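Local coordinates for macrophage migration inhibitory factor-like protein (Entamoeba histolytica, PDB 6CUQ) that belongs to the macrophage migration inhibitory factor family and assembles as a trimer of small alpha/beta subunits, at residues 22-27 and 92-97; 56-61 and 99-104; 66-71 and 85-90. All blocks are in the same frame, centred on the assembly; numbering follows the deposited sequence.

Interaction 1 (22-27 and 92-97); sequences EEIKKE and EQKAGI. With EDO (1,2-ethanediol), chain D.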
ATOM      1  N   GLU B  22      -8.703 -18.511  -2.197  1.00 49.15           N
ATOM      2  CA  GLU B  22      -8.874 -17.453  -3.188  1.00 57.40           C
ATOM      3  C   GLU B  22     -10.343 -17.037  -3.313  1.00 52.14           C
ATOM      4  O   GLU B  22     -10.649 -15.839  -3.381  1.00 52.42           O
ATOM      5  CB  GLU B  22      -8.329 -17.931  -4.537  1.00 59.95           C
ATOM      6  CG  GLU B  22      -6.839 -18.258  -4.512  1.00 56.34           C
ATOM      7  CD  GLU B  22      -5.996 -17.093  -4.010  1.00 68.40           C
ATOM      8  OE1 GLU B  22      -5.997 -16.027  -4.661  1.00 76.60           O
ATOM      9  OE2 GLU B  22      -5.331 -17.244  -2.961  1.00 78.26           O
ATOM     10  N   GLU B  23     -11.269 -18.001  -3.259  1.00 47.79           N
ATOM     11  CA  GLU B  23     -12.692 -17.658  -3.313  1.00 53.80           C
ATOM     12  C   GLU B  23     -13.089 -16.703  -2.192  1.00 58.66           C
ATOM     13  O   GLU B  23     -13.813 -15.726  -2.434  1.00 61.47           O
ATOM     14  CB  GLU B  23     -13.558 -18.922  -3.274  1.00 46.69           C
ATOM     15  CG  GLU B  23     -15.026 -18.623  -3.498  1.00 77.84           C
ATOM     16  CD  GLU B  23     -15.279 -17.854  -4.806  1.00102.90           C
ATOM     17  OE1 GLU B  23     -14.696 -18.232  -5.850  1.00109.15           O
ATOM     18  OE2 GLU B  23     -16.046 -16.861  -4.785  1.00109.51           O
ATOM     19  N   ILE B  24     -12.631 -16.971  -0.961  1.00 60.66           N
ATOM     20  CA  ILE B  24     -12.944 -16.095   0.170  1.00 53.56           C
ATOM     21  C   ILE B  24     -12.357 -14.704  -0.059  1.00 52.83           C
ATOM     22  O   ILE B  24     -12.969 -13.686   0.292  1.00 55.90           O
ATOM     23  CB  ILE B  24     -12.435 -16.709   1.492  1.00 58.22           C
ATOM     24  CG1 ILE B  24     -13.348 -17.840   1.978  1.00 55.35           C
ATOM     25  CG2 ILE B  24     -12.314 -15.637   2.593  1.00 48.52           C
ATOM     26  CD1 ILE B  24     -14.732 -17.405   2.352  1.00 63.77           C
ATOM     27  N   LYS B  25     -11.156 -14.635  -0.638  1.00 47.51           N
ATOM     28  CA  LYS B  25     -10.586 -13.339  -1.004  1.00 53.01           C
ATOM     29  C   LYS B  25     -11.473 -12.602  -2.008  1.00 58.52           C
ATOM     30  O   LYS B  25     -11.661 -11.382  -1.903  1.00 61.04           O
ATOM     31  CB  LYS B  25      -9.190 -13.530  -1.577  1.00 53.58           C
ATOM     32  CG  LYS B  25      -8.166 -13.817  -0.547  1.00 50.16           C
ATOM     33  CD  LYS B  25      -6.842 -14.231  -1.172  1.00 57.07           C
ATOM     34  CE  LYS B  25      -6.042 -15.154  -0.216  1.00 56.34           C
ATOM     35  NZ  LYS B  25      -4.649 -15.419  -0.681  1.00 55.23           N
ATOM     36  N   LYS B  26     -12.014 -13.320  -2.998  1.00 51.95           N
ATOM     37  CA  LYS B  26     -12.946 -12.681  -3.913  1.00 56.48           C
ATOM     38  C   LYS B  26     -14.169 -12.177  -3.160  1.00 57.83           C
ATOM     39  O   LYS B  26     -14.637 -11.058  -3.398  1.00 59.39           O
ATOM     40  CB  LYS B  26     -13.357 -13.639  -5.040  1.00 48.39           C
ATOM     41  CG  LYS B  26     -12.217 -14.105  -5.932  1.00 50.86           C
ATOM     42  CD  LYS B  26     -12.782 -14.907  -7.102  1.00 67.92           C
ATOM     43  CE  LYS B  26     -11.731 -15.719  -7.854  1.00 75.85           C
ATOM     44  NZ  LYS B  26     -11.564 -17.080  -7.229  1.00 80.95           N
ATOM     45  N   GLU B  27     -14.680 -12.977  -2.221  1.00 53.57           N
ATOM     46  CA  GLU B  27     -15.855 -12.548  -1.474  1.00 57.54           C
ATOM     47  C   GLU B  27     -15.548 -11.301  -0.657  1.00 64.48           C
ATOM     48  O   GLU B  27     -16.390 -10.399  -0.538  1.00 67.78           O
ATOM     49  CB  GLU B  27     -16.341 -13.678  -0.579  1.00 66.92           C
ATOM     50  CG  GLU B  27     -17.056 -14.809  -1.311  1.00 72.65           C
ATOM     51  CD  GLU B  27     -17.305 -15.997  -0.387  1.00 76.72           C
ATOM     52  OE1 GLU B  27     -17.289 -15.802   0.845  1.00 69.36           O
ATOM     53  OE2 GLU B  27     -17.509 -17.121  -0.888  1.00 78.17           O
ATOM     54  N   GLU B  92     -13.670 -10.444  10.167  1.00 73.53           N
ATOM     55  CA  GLU B  92     -13.966 -11.439  11.185  1.00 77.47           C
ATOM     56  C   GLU B  92     -14.824 -12.569  10.617  1.00 73.91           C
ATOM     57  O   GLU B  92     -14.552 -13.753  10.865  1.00 72.55           O
ATOM     58  CB  GLU B  92     -14.647 -10.770  12.378  1.00 78.84           C
ATOM     59  CG  GLU B  92     -14.722 -11.638  13.614  1.00 98.75           C
ATOM     60  CD  GLU B  92     -15.784 -12.714  13.506  1.00112.01           C
ATOM     61  OE1 GLU B  92     -16.882 -12.419  12.975  1.00113.36           O
ATOM     62  OE2 GLU B  92     -15.511 -13.856  13.939  1.00113.84           O
ATOM     63  N   GLN B  93     -15.863 -12.229   9.851  1.00 66.36           N
ATOM     64  CA  GLN B  93     -16.784 -13.262   9.385  1.00 74.72           C
ATOM     65  C   GLN B  93     -16.109 -14.177   8.367  1.00 70.70           C
ATOM     66  O   GLN B  93     -16.314 -15.396   8.396  1.00 70.89           O
ATOM     67  CB  GLN B  93     -18.038 -12.639   8.769  1.00 73.52           C
ATOM     68  CG  GLN B  93     -18.831 -13.640   7.931  1.00 86.06           C
ATOM     69  CD  GLN B  93     -19.635 -12.991   6.816  1.00101.94           C
ATOM     70  OE1 GLN B  93     -20.135 -11.874   6.956  1.00104.67           O
ATOM     71  NE2 GLN B  93     -19.755 -13.696   5.691  1.00102.66           N
ATOM     72  N   LYS B  94     -15.300 -13.609   7.465  1.00 61.75           N
ATOM     73  CA  LYS B  94     -14.719 -14.376   6.366  1.00 66.08           C
ATOM     74  C   LYS B  94     -13.335 -14.942   6.672  1.00 64.83           C
ATOM     75  O   LYS B  94     -12.973 -15.984   6.118  1.00 67.61           O
ATOM     76  CB  LYS B  94     -14.612 -13.507   5.104  1.00 61.82           C
ATOM     77  CG  LYS B  94     -15.908 -12.865   4.612  1.00 60.79           C
ATOM     78  CD  LYS B  94     -16.837 -13.843   3.894  1.00 69.33           C
ATOM     79  CE  LYS B  94     -17.722 -13.118   2.844  1.00 64.99           C
ATOM     80  NZ  LYS B  94     -18.858 -13.960   2.410  1.00 68.50           N
ATOM     81  N   ALA B  95     -12.548 -14.305   7.546  1.00 62.92           N
ATOM     82  CA  ALA B  95     -11.168 -14.729   7.763  1.00 57.37           C
ATOM     83  C   ALA B  95     -10.813 -14.962   9.227  1.00 63.85           C
ATOM     84  O   ALA B  95      -9.657 -15.284   9.521  1.00 67.91           O
ATOM     85  CB  ALA B  95     -10.190 -13.708   7.159  1.00 49.30           C
ATOM     86  N   GLY B  96     -11.753 -14.765  10.148  1.00 68.87           N
ATOM     87  CA  GLY B  96     -11.511 -15.000  11.554  1.00 65.64           C
ATOM     88  C   GLY B  96     -10.529 -14.057  12.201  1.00 71.75           C
ATOM     89  O   GLY B  96      -9.950 -14.395  13.241  1.00 62.18           O
ATOM     90  N   ILE B  97     -10.338 -12.870  11.628  1.00 67.41           N
ATOM     91  CA  ILE B  97      -9.402 -11.890  12.158  1.00 56.66           C
ATOM     92  C   ILE B  97     -10.110 -11.068  13.227  1.00 71.16           C
ATOM     93  O   ILE B  97     -11.241 -10.598  13.025  1.00 68.11           O
ATOM     94  CB  ILE B  97      -8.844 -11.004  11.030  1.00 59.71           C
ATOM     95  CG1 ILE B  97      -8.230 -11.881   9.925  1.00 58.31           C
ATOM     96  CG2 ILE B  97      -7.835 -10.027  11.570  1.00 57.00           C
ATOM     97  CD1 ILE B  97      -7.664 -11.102   8.750  1.00 51.09           C
TER
HETATM   98  C1  EDO D 200      -3.647 -20.271  -1.812  0.50 92.75           C
HETATM   99  O1  EDO D 200      -4.959 -19.797  -1.457  0.50 91.91           O
HETATM  100  C2  EDO D 200      -2.856 -20.577  -0.541  0.50 93.03           C
HETATM  101  O2  EDO D 200      -3.572 -21.546   0.247  0.50 91.72           O
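A salt bridge between Glu27 and Lys94, backed by apolar packing of Ile24 on Lys94, joins the two helices of the macrophage migration inhibitory factor fold at the protein surface. The start of helix 22-40 meets the end of helix 80-95, the two running in roughly opposite directions. The backbones are closest at Ile24 and Lys94, whose CA atoms are 6.7 Å apart. Ile24 sends CG2 to the other helix, where it touches the carbonyl O of Lys94 at 3.6 Å and lies near Lys94 CB. Beyond CB, Lys94 bends at its second torsion (chi2 -76°) and then runs on nearly extended, so that its CE passes Glu27 CB at 3.7 Å and its tip arrives at the carboxylate. Just past Lys94 and Ala95 the helix gives way at Gly96, which takes positive phi, and Ala95 packs on Ala18 and Ile20 of the loop leading into helix 22-40.

On the flank of helix 22-40 turned from Lys94, Lys25 NZ forms a salt bridge with Glu22 OE2 at 3.0 Å, on the syn side, 26° out of the carboxylate plane, and also hydrogen-bonds Thr53 OG1. The same Glu22 oxygen accepts a hydrogen bond from O1 of a 1,2-ethanediol, probably left from crystallisation; OE2 thus has two partners. Val55 of the second subunit packs against Glu22, Lys25 and Lys26. Between the helices, Glu27 extends beyond CG across the lysine chain at about a right angle, and Lys94 NZ donates to Glu27 OE1 at 2.9 Å from above the carboxylate plane, 40° out of it.

Interaction 2 (56-61 and 99-104); sequences GGFGGK and GGNIYL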
ATOM      1  N   GLY B  56       1.866 -11.283   8.755  1.00 70.41           N
ATOM      2  CA  GLY B  56       1.493 -10.162   9.592  1.00 72.12           C
ATOM      3  C   GLY B  56       1.617 -10.432  11.076  1.00 62.01           C
ATOM      4  O   GLY B  56       1.547 -11.566  11.546  1.00 61.54           O
ATOM      5  N   GLY B  57       1.717  -9.339  11.816  1.00 64.82           N
ATOM      6  CA  GLY B  57       1.819  -9.425  13.256  1.00 72.27           C
ATOM      7  C   GLY B  57       1.133  -8.255  13.919  1.00 72.41           C
ATOM      8  O   GLY B  57       0.942  -7.188  13.324  1.00 69.37           O
ATOM      9  N   PHE B  58       0.779  -8.470  15.178  1.00 81.47           N
ATOM     10  CA  PHE B  58       0.127  -7.442  15.967  1.00 84.69           C
ATOM     11  C   PHE B  58       0.581  -7.603  17.403  1.00 79.55           C
ATOM     12  O   PHE B  58       0.545  -8.715  17.936  1.00 83.12           O
ATOM     13  CB  PHE B  58      -1.392  -7.565  15.860  1.00 85.18           C
ATOM     14  CG  PHE B  58      -2.081  -6.264  15.753  1.00 81.35           C
ATOM     15  CD1 PHE B  58      -2.417  -5.748  14.519  1.00 80.58           C
ATOM     16  CD2 PHE B  58      -2.387  -5.539  16.887  1.00 86.31           C
ATOM     17  CE1 PHE B  58      -3.062  -4.534  14.420  1.00 75.89           C
ATOM     18  CE2 PHE B  58      -3.032  -4.318  16.793  1.00 86.41           C
ATOM     19  CZ  PHE B  58      -3.364  -3.815  15.559  1.00 69.43           C
ATOM     20  N   GLY B  59       1.004  -6.504  18.019  1.00 81.85           N
ATOM     21  CA  GLY B  59       1.439  -6.563  19.399  1.00 85.29           C
ATOM     22  C   GLY B  59       2.629  -7.466  19.647  1.00 94.33           C
ATOM     23  O   GLY B  59       2.693  -8.132  20.687  1.00105.86           O
ATOM     24  N   GLY B  60       3.583  -7.493  18.718  1.00 90.27           N
ATOM     25  CA  GLY B  60       4.757  -8.328  18.845  1.00 84.40           C
ATOM     26  C   GLY B  60       4.539  -9.793  18.536  1.00 93.75           C
ATOM     27  O   GLY B  60       5.523 -10.534  18.419  1.00103.77           O
ATOM     28  N   LYS B  61       3.296 -10.227  18.336  1.00 89.53           N
ATOM     29  CA  LYS B  61       2.977 -11.624  18.072  1.00 80.73           C
ATOM     30  C   LYS B  61       2.581 -11.811  16.613  1.00 77.28           C
ATOM     31  O   LYS B  61       2.035 -10.900  15.981  1.00 79.20           O
ATOM     32  CB  LYS B  61       1.841 -12.116  18.975  1.00 85.48           C
ATOM     33  CG  LYS B  61       2.225 -12.256  20.451  1.00 92.66           C
ATOM     34  CD  LYS B  61       1.006 -12.600  21.302  1.00103.03           C
ATOM     35  CE  LYS B  61       1.133 -12.025  22.714  1.00112.86           C
ATOM     36  NZ  LYS B  61      -0.047 -11.170  23.053  1.00116.40           N
ATOM     37  N   GLY B  99     -11.024  -7.998  15.784  1.00 69.53           N
ATOM     38  CA  GLY B  99     -11.069  -6.553  15.644  1.00 70.21           C
ATOM     39  C   GLY B  99      -9.825  -5.878  16.188  1.00 77.27           C
ATOM     40  O   GLY B  99      -9.350  -4.888  15.630  1.00 80.83           O
ATOM     41  N   GLY B 100      -9.272  -6.411  17.277  1.00 79.21           N
ATOM     42  CA  GLY B 100      -8.043  -5.880  17.835  1.00 67.97           C
ATOM     43  C   GLY B 100      -6.789  -6.157  17.029  1.00 71.85           C
ATOM     44  O   GLY B 100      -5.705  -5.749  17.454  1.00 87.26           O
ATOM     45  N   ASN B 101      -6.891  -6.845  15.891  1.00 65.14           N
ATOM     46  CA  ASN B 101      -5.746  -7.114  15.032  1.00 60.83           C
ATOM     47  C   ASN B 101      -5.954  -6.549  13.626  1.00 68.98           C
ATOM     48  O   ASN B 101      -5.387  -7.049  12.653  1.00 75.20           O
ATOM     49  CB  ASN B 101      -5.461  -8.614  14.978  1.00 60.20           C
ATOM     50  CG  ASN B 101      -5.069  -9.177  16.317  1.00 76.22           C
ATOM     51  OD1 ASN B 101      -4.475  -8.482  17.147  1.00 82.20           O
ATOM     52  ND2 ASN B 101      -5.394 -10.441  16.545  1.00 81.21           N
ATOM     53  N   ILE B 102      -6.772  -5.507  13.505  1.00 65.07           N
ATOM     54  CA  ILE B 102      -7.022  -4.831  12.237  1.00 68.30           C
ATOM     55  C   ILE B 102      -6.796  -3.339  12.426  1.00 74.92           C
ATOM     56  O   ILE B 102      -7.403  -2.725  13.309  1.00 74.23           O
ATOM     57  CB  ILE B 102      -8.452  -5.087  11.724  1.00 68.08           C
ATOM     58  CG1 ILE B 102      -8.691  -6.582  11.527  1.00 64.21           C
ATOM     59  CG2 ILE B 102      -8.724  -4.257  10.470  1.00 59.54           C
ATOM     60  CD1 ILE B 102     -10.107  -6.944  11.207  1.00 71.34           C
ATOM     61  N   TYR B 103      -5.935  -2.755  11.597  1.00 71.60           N
ATOM     62  CA  TYR B 103      -5.788  -1.308  11.526  1.00 67.15           C
ATOM     63  C   TYR B 103      -6.350  -0.801  10.202  1.00 72.16           C
ATOM     64  O   TYR B 103      -6.278  -1.478   9.170  1.00 73.61           O
ATOM     65  CB  TYR B 103      -4.327  -0.878  11.647  1.00 61.62           C
ATOM     66  CG  TYR B 103      -3.805  -0.760  13.053  1.00 76.72           C
ATOM     67  CD1 TYR B 103      -4.663  -0.640  14.130  1.00 81.01           C
ATOM     68  CD2 TYR B 103      -2.440  -0.765  13.297  1.00 76.11           C
ATOM     69  CE1 TYR B 103      -4.172  -0.529  15.414  1.00 86.21           C
ATOM     70  CE2 TYR B 103      -1.944  -0.665  14.565  1.00 82.18           C
ATOM     71  CZ  TYR B 103      -2.805  -0.545  15.630  1.00 89.89           C
ATOM     72  OH  TYR B 103      -2.277  -0.437  16.905  1.00 82.03           O
ATOM     73  N   LEU B 104      -6.918   0.396  10.241  1.00 74.10           N
ATOM     74  CA  LEU B 104      -7.421   1.048   9.044  1.00 73.62           C
ATOM     75  C   LEU B 104      -6.870   2.462   8.952  1.00 83.13           C
ATOM     76  O   LEU B 104      -6.559   3.098   9.971  1.00 90.38           O
ATOM     77  CB  LEU B 104      -8.940   1.095   9.035  1.00 70.03           C
ATOM     78  CG  LEU B 104      -9.676  -0.239   9.031  1.00 68.01           C
ATOM     79  CD1 LEU B 104     -10.034  -0.660  10.460  1.00 62.03           C
ATOM     80  CD2 LEU B 104     -10.928  -0.122   8.156  1.00 66.85           C
TER
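Phe58 and Asn101 bring the two backbones nearest, their CA atoms 6.0 Å apart, where a tight hairpin leans on the lead-in to strand 102-108. The hairpin is a two-residue type I' turn from Phe58 to Lys61, with Gly59 and Gly60 at positive phi; Phe58 N bonds Lys61 O at 2.9 Å, and Lys61 N returns to Phe58 O. In the other segment a short 3-10 turn at Gly99-Gly100 precedes the strand.

No hydrogen bond links the segments; the ring of Phe58 does the joining. One of its faces lies against backbone: Asn101 CA makes a CH-pi contact 3.7 Å from the ring centroid, only 14° off the normal, and the carbonyl O of Gly100 sits over the same face, close to CE2. Tyr103 holds CG beside its backbone N (chi1 -84°), which brings its ring round to the far end of Phe58, whose CZ points at the tyrosine face, 3.3 Å from Tyr103 CZ. This is an edge-to-face pair, with centroids 4.6 Å apart and planes inclined at 61°.

The Tyr103 hydroxyl hydrogen-bonds the carbonyl O of Tyr46 of the third subunit, and its ring meets Trp114 of that subunit edge-to-face. Gly56 to Phe58 and Tyr103-Leu104 also join an antiparallel ladder with a strand of that subunit. The contact therefore holds by aromatic and CH-pi packing, while the Tyr103 hydroxyl and one edge of each strand serve the third subunit, consistent with a role in trimeric assembly; the Tyr103 backbone also pairs with strand 66-72 of its own chain.

Interaction 3 (66-71 and 85-90); sequences AFIDIK and DRYCKL
Tyr87 projects from helix 80-95 onto Ile68 and Ile70, two residues on the same face of strand 66-72, in a packing contact without hydrogen bonds between the segments. Tyr87 has CG beside its backbone N (chi1 -84°), which sends the ring toward the strand. Ile68 carries CG1 beside its backbone N (chi1 -54°), and a nearly straight second torsion carries CD1 out to Tyr87 CB at 3.7 Å. Its other branch, CG2, stands 4.3 Å above the centre of the Tyr87 ring; one isoleucine thus meets both the root and one face of the tyrosine. Ile70 has a similar first torsion but bends at the second (chi2 -73°); its CD1 turns to the outer part of the ring, 3.5 Å from Tyr87 CE2, the isoleucine and tyrosine chains approaching from opposite directions.

Buried though it is, the phenol has a polar partner: its OH hydrogen-bonds Ser32 OG on helix 22-40. From strand 11-16, Ala12 touches both Tyr87 and Ile70, and Ile14 touches Ile68. The contact packs the helix of a beta-alpha-beta crossover on its first strand: helix 80-95 links the parallel, neighbouring strands 66-72 and 102-108, in the alpha/beta fold of this family.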
ATOM      1  N   ALA B  66      -4.702  -7.584   9.721  1.00 58.16           N
ATOM      2  CA  ALA B  66      -4.945  -6.905   8.465  1.00 55.75           C
ATOM      3  C   ALA B  66      -4.590  -5.441   8.625  1.00 58.04           C
ATOM      4  O   ALA B  66      -4.468  -4.930   9.740  1.00 61.57           O
ATOM      5  CB  ALA B  66      -6.404  -7.059   8.007  1.00 47.21           C
ATOM      6  N   PHE B  67      -4.395  -4.788   7.485  1.00 69.85           N
ATOM      7  CA  PHE B  67      -4.300  -3.341   7.379  1.00 66.32           C
ATOM      8  C   PHE B  67      -5.135  -2.941   6.169  1.00 67.34           C
ATOM      9  O   PHE B  67      -4.940  -3.485   5.078  1.00 62.91           O
ATOM     10  CB  PHE B  67      -2.840  -2.896   7.228  1.00 48.95           C
ATOM     11  CG  PHE B  67      -2.657  -1.409   7.215  1.00 58.61           C
ATOM     12  CD1 PHE B  67      -2.495  -0.722   6.023  1.00 74.45           C
ATOM     13  CD2 PHE B  67      -2.634  -0.699   8.403  1.00 64.47           C
ATOM     14  CE1 PHE B  67      -2.330   0.652   6.017  1.00 76.31           C
ATOM     15  CE2 PHE B  67      -2.458   0.672   8.411  1.00 65.55           C
ATOM     16  CZ  PHE B  67      -2.305   1.347   7.218  1.00 84.02           C
ATOM     17  N   ILE B  68      -6.061  -2.005   6.358  1.00 64.51           N
ATOM     18  CA  ILE B  68      -7.045  -1.650   5.333  1.00 62.23           C
ATOM     19  C   ILE B  68      -6.850  -0.175   5.005  1.00 64.48           C
ATOM     20  O   ILE B  68      -7.076   0.695   5.853  1.00 65.49           O
ATOM     21  CB  ILE B  68      -8.482  -1.935   5.787  1.00 54.78           C
ATOM     22  CG1 ILE B  68      -8.608  -3.393   6.241  1.00 57.40           C
ATOM     23  CG2 ILE B  68      -9.453  -1.667   4.646  1.00 67.32           C
ATOM     24  CD1 ILE B  68      -9.959  -3.756   6.832  1.00 55.38           C
ATOM     25  N   ASP B  69      -6.420   0.104   3.779  1.00 62.41           N
ATOM     26  CA  ASP B  69      -6.080   1.455   3.338  1.00 68.19           C
ATOM     27  C   ASP B  69      -7.243   1.972   2.493  1.00 66.49           C
ATOM     28  O   ASP B  69      -7.393   1.587   1.331  1.00 65.19           O
ATOM     29  CB  ASP B  69      -4.780   1.420   2.541  1.00 67.67           C
ATOM     30  CG  ASP B  69      -4.042   2.731   2.556  1.00 80.91           C
ATOM     31  OD1 ASP B  69      -4.576   3.740   3.077  1.00 97.04           O
ATOM     32  OD2 ASP B  69      -2.927   2.755   1.998  1.00 84.64           O
ATOM     33  N   ILE B  70      -8.061   2.853   3.071  1.00 69.26           N
ATOM     34  CA  ILE B  70      -9.227   3.419   2.391  1.00 65.15           C
ATOM     35  C   ILE B  70      -8.863   4.794   1.850  1.00 70.20           C
ATOM     36  O   ILE B  70      -8.396   5.666   2.597  1.00 74.59           O
ATOM     37  CB  ILE B  70     -10.437   3.534   3.333  1.00 72.06           C
ATOM     38  CG1 ILE B  70     -10.726   2.208   4.040  1.00 68.30           C
ATOM     39  CG2 ILE B  70     -11.658   4.084   2.567  1.00 74.23           C
ATOM     40  CD1 ILE B  70     -11.318   1.180   3.158  1.00 71.41           C
ATOM     41  N   LYS B  71      -9.118   5.004   0.566  1.00 73.08           N
ATOM     42  CA  LYS B  71      -8.776   6.250  -0.100  1.00 79.59           C
ATOM     43  C   LYS B  71      -9.910   6.661  -1.029  1.00 73.93           C
ATOM     44  O   LYS B  71     -10.588   5.803  -1.605  1.00 71.94           O
ATOM     45  CB  LYS B  71      -7.448   6.121  -0.865  1.00 78.16           C
ATOM     46  CG  LYS B  71      -6.219   6.011   0.052  1.00 73.89           C
ATOM     47  CD  LYS B  71      -4.953   5.928  -0.765  1.00 75.94           C
ATOM     48  CE  LYS B  71      -3.853   6.770  -0.165  1.00 89.36           C
ATOM     49  NZ  LYS B  71      -2.723   6.952  -1.115  1.00 97.54           N
ATOM     50  N   ASP B  85     -16.365  -0.332  11.473  1.00 83.50           N
ATOM     51  CA  ASP B  85     -17.213  -1.399  11.992  1.00 88.16           C
ATOM     52  C   ASP B  85     -17.539  -2.440  10.919  1.00 89.23           C
ATOM     53  O   ASP B  85     -17.468  -3.649  11.179  1.00 85.93           O
ATOM     54  CB  ASP B  85     -18.492  -0.798  12.583  1.00 90.99           C
ATOM     55  CG  ASP B  85     -19.440  -1.856  13.109  1.00101.75           C
ATOM     56  OD1 ASP B  85     -20.593  -1.935  12.631  1.00106.51           O
ATOM     57  OD2 ASP B  85     -19.017  -2.635  13.984  1.00110.14           O
ATOM     58  N   ARG B  86     -17.856  -2.000   9.697  1.00 84.72           N
ATOM     59  CA  ARG B  86     -18.261  -2.949   8.662  1.00 77.37           C
ATOM     60  C   ARG B  86     -17.085  -3.788   8.167  1.00 76.41           C
ATOM     61  O   ARG B  86     -17.241  -4.987   7.907  1.00 74.33           O
ATOM     62  CB  ARG B  86     -18.958  -2.211   7.519  1.00 81.90           C
ATOM     63  CG  ARG B  86     -20.270  -1.600   7.975  1.00 83.72           C
ATOM     64  CD  ARG B  86     -21.275  -1.457   6.870  1.00 89.32           C
ATOM     65  NE  ARG B  86     -21.750  -2.743   6.378  1.00 97.47           N
ATOM     66  CZ  ARG B  86     -22.397  -2.894   5.227  1.00 95.02           C
ATOM     67  NH1 ARG B  86     -22.629  -1.836   4.467  1.00 84.27           N
ATOM     68  NH2 ARG B  86     -22.795  -4.096   4.833  1.00101.47           N
ATOM     69  N   TYR B  87     -15.913  -3.176   7.984  1.00 74.43           N
ATOM     70  CA  TYR B  87     -14.743  -3.943   7.554  1.00 65.35           C
ATOM     71  C   TYR B  87     -14.288  -4.929   8.627  1.00 65.75           C
ATOM     72  O   TYR B  87     -13.840  -6.038   8.305  1.00 57.92           O
ATOM     73  CB  TYR B  87     -13.595  -3.007   7.187  1.00 61.12           C
ATOM     74  CG  TYR B  87     -13.679  -2.490   5.777  1.00 64.98           C
ATOM     75  CD1 TYR B  87     -13.476  -3.345   4.707  1.00 58.44           C
ATOM     76  CD2 TYR B  87     -13.954  -1.151   5.514  1.00 66.92           C
ATOM     77  CE1 TYR B  87     -13.542  -2.890   3.412  1.00 62.90           C
ATOM     78  CE2 TYR B  87     -14.024  -0.680   4.219  1.00 66.07           C
ATOM     79  CZ  TYR B  87     -13.821  -1.559   3.172  1.00 71.23           C
ATOM     80  OH  TYR B  87     -13.883  -1.124   1.876  1.00 69.21           O
ATOM     81  N   CYS B  88     -14.334  -4.523   9.899  1.00 63.14           N
ATOM     82  CA  CYS B  88     -13.934  -5.441  10.960  1.00 74.71           C
ATOM     83  C   CYS B  88     -14.910  -6.605  11.067  1.00 80.84           C
ATOM     84  O   CYS B  88     -14.498  -7.752  11.285  1.00 80.14           O
ATOM     85  CB  CYS B  88     -13.809  -4.693  12.292  1.00 78.08           C
ATOM     86  SG  CYS B  88     -12.340  -3.627  12.381  1.00 75.69           S
ATOM     87  N   LYS B  89     -16.206  -6.339  10.873  1.00 82.33           N
ATOM     88  CA  LYS B  89     -17.180  -7.427  10.871  1.00 75.79           C
ATOM     89  C   LYS B  89     -16.972  -8.332   9.668  1.00 70.27           C
ATOM     90  O   LYS B  89     -17.121  -9.556   9.776  1.00 70.50           O
ATOM     91  CB  LYS B  89     -18.602  -6.869  10.899  1.00 74.92           C
ATOM     92  N   LEU B  90     -16.582  -7.754   8.533  1.00 68.36           N
ATOM     93  CA  LEU B  90     -16.341  -8.543   7.329  1.00 70.26           C
ATOM     94  C   LEU B  90     -15.131  -9.469   7.482  1.00 73.46           C
ATOM     95  O   LEU B  90     -15.222 -10.670   7.196  1.00 67.18           O
ATOM     96  CB  LEU B  90     -16.176  -7.616   6.119  1.00 58.12           C
ATOM     97  CG  LEU B  90     -15.741  -8.403   4.883  1.00 55.94           C
ATOM     98  CD1 LEU B  90     -16.827  -9.409   4.589  1.00 51.24           C
ATOM     99  CD2 LEU B  90     -15.415  -7.528   3.656  1.00 54.30           C
TER

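Overall arrangement
From the N terminus, the first helix opens interaction 1 at 22-27, the hairpin opens interaction 2 at 56-61 and the strand opens interaction 3 at 66-71. Interaction 3 closes first, at 85-90, and so lies within the loops of both others. Interaction 1 closes next at 92-97 and interaction 2 last at 99-104, so these two cross. Helix 80-95 serves interactions 1 and 3, tying helix 22-40 to the sheet. Interactions 2 and 3 meet directly through neighbouring strands 66-72 and 102-108, while Ile97 packs on Ile102 between interactions 1 and 2. Interactions 2 and 3 also both reach the third subunit.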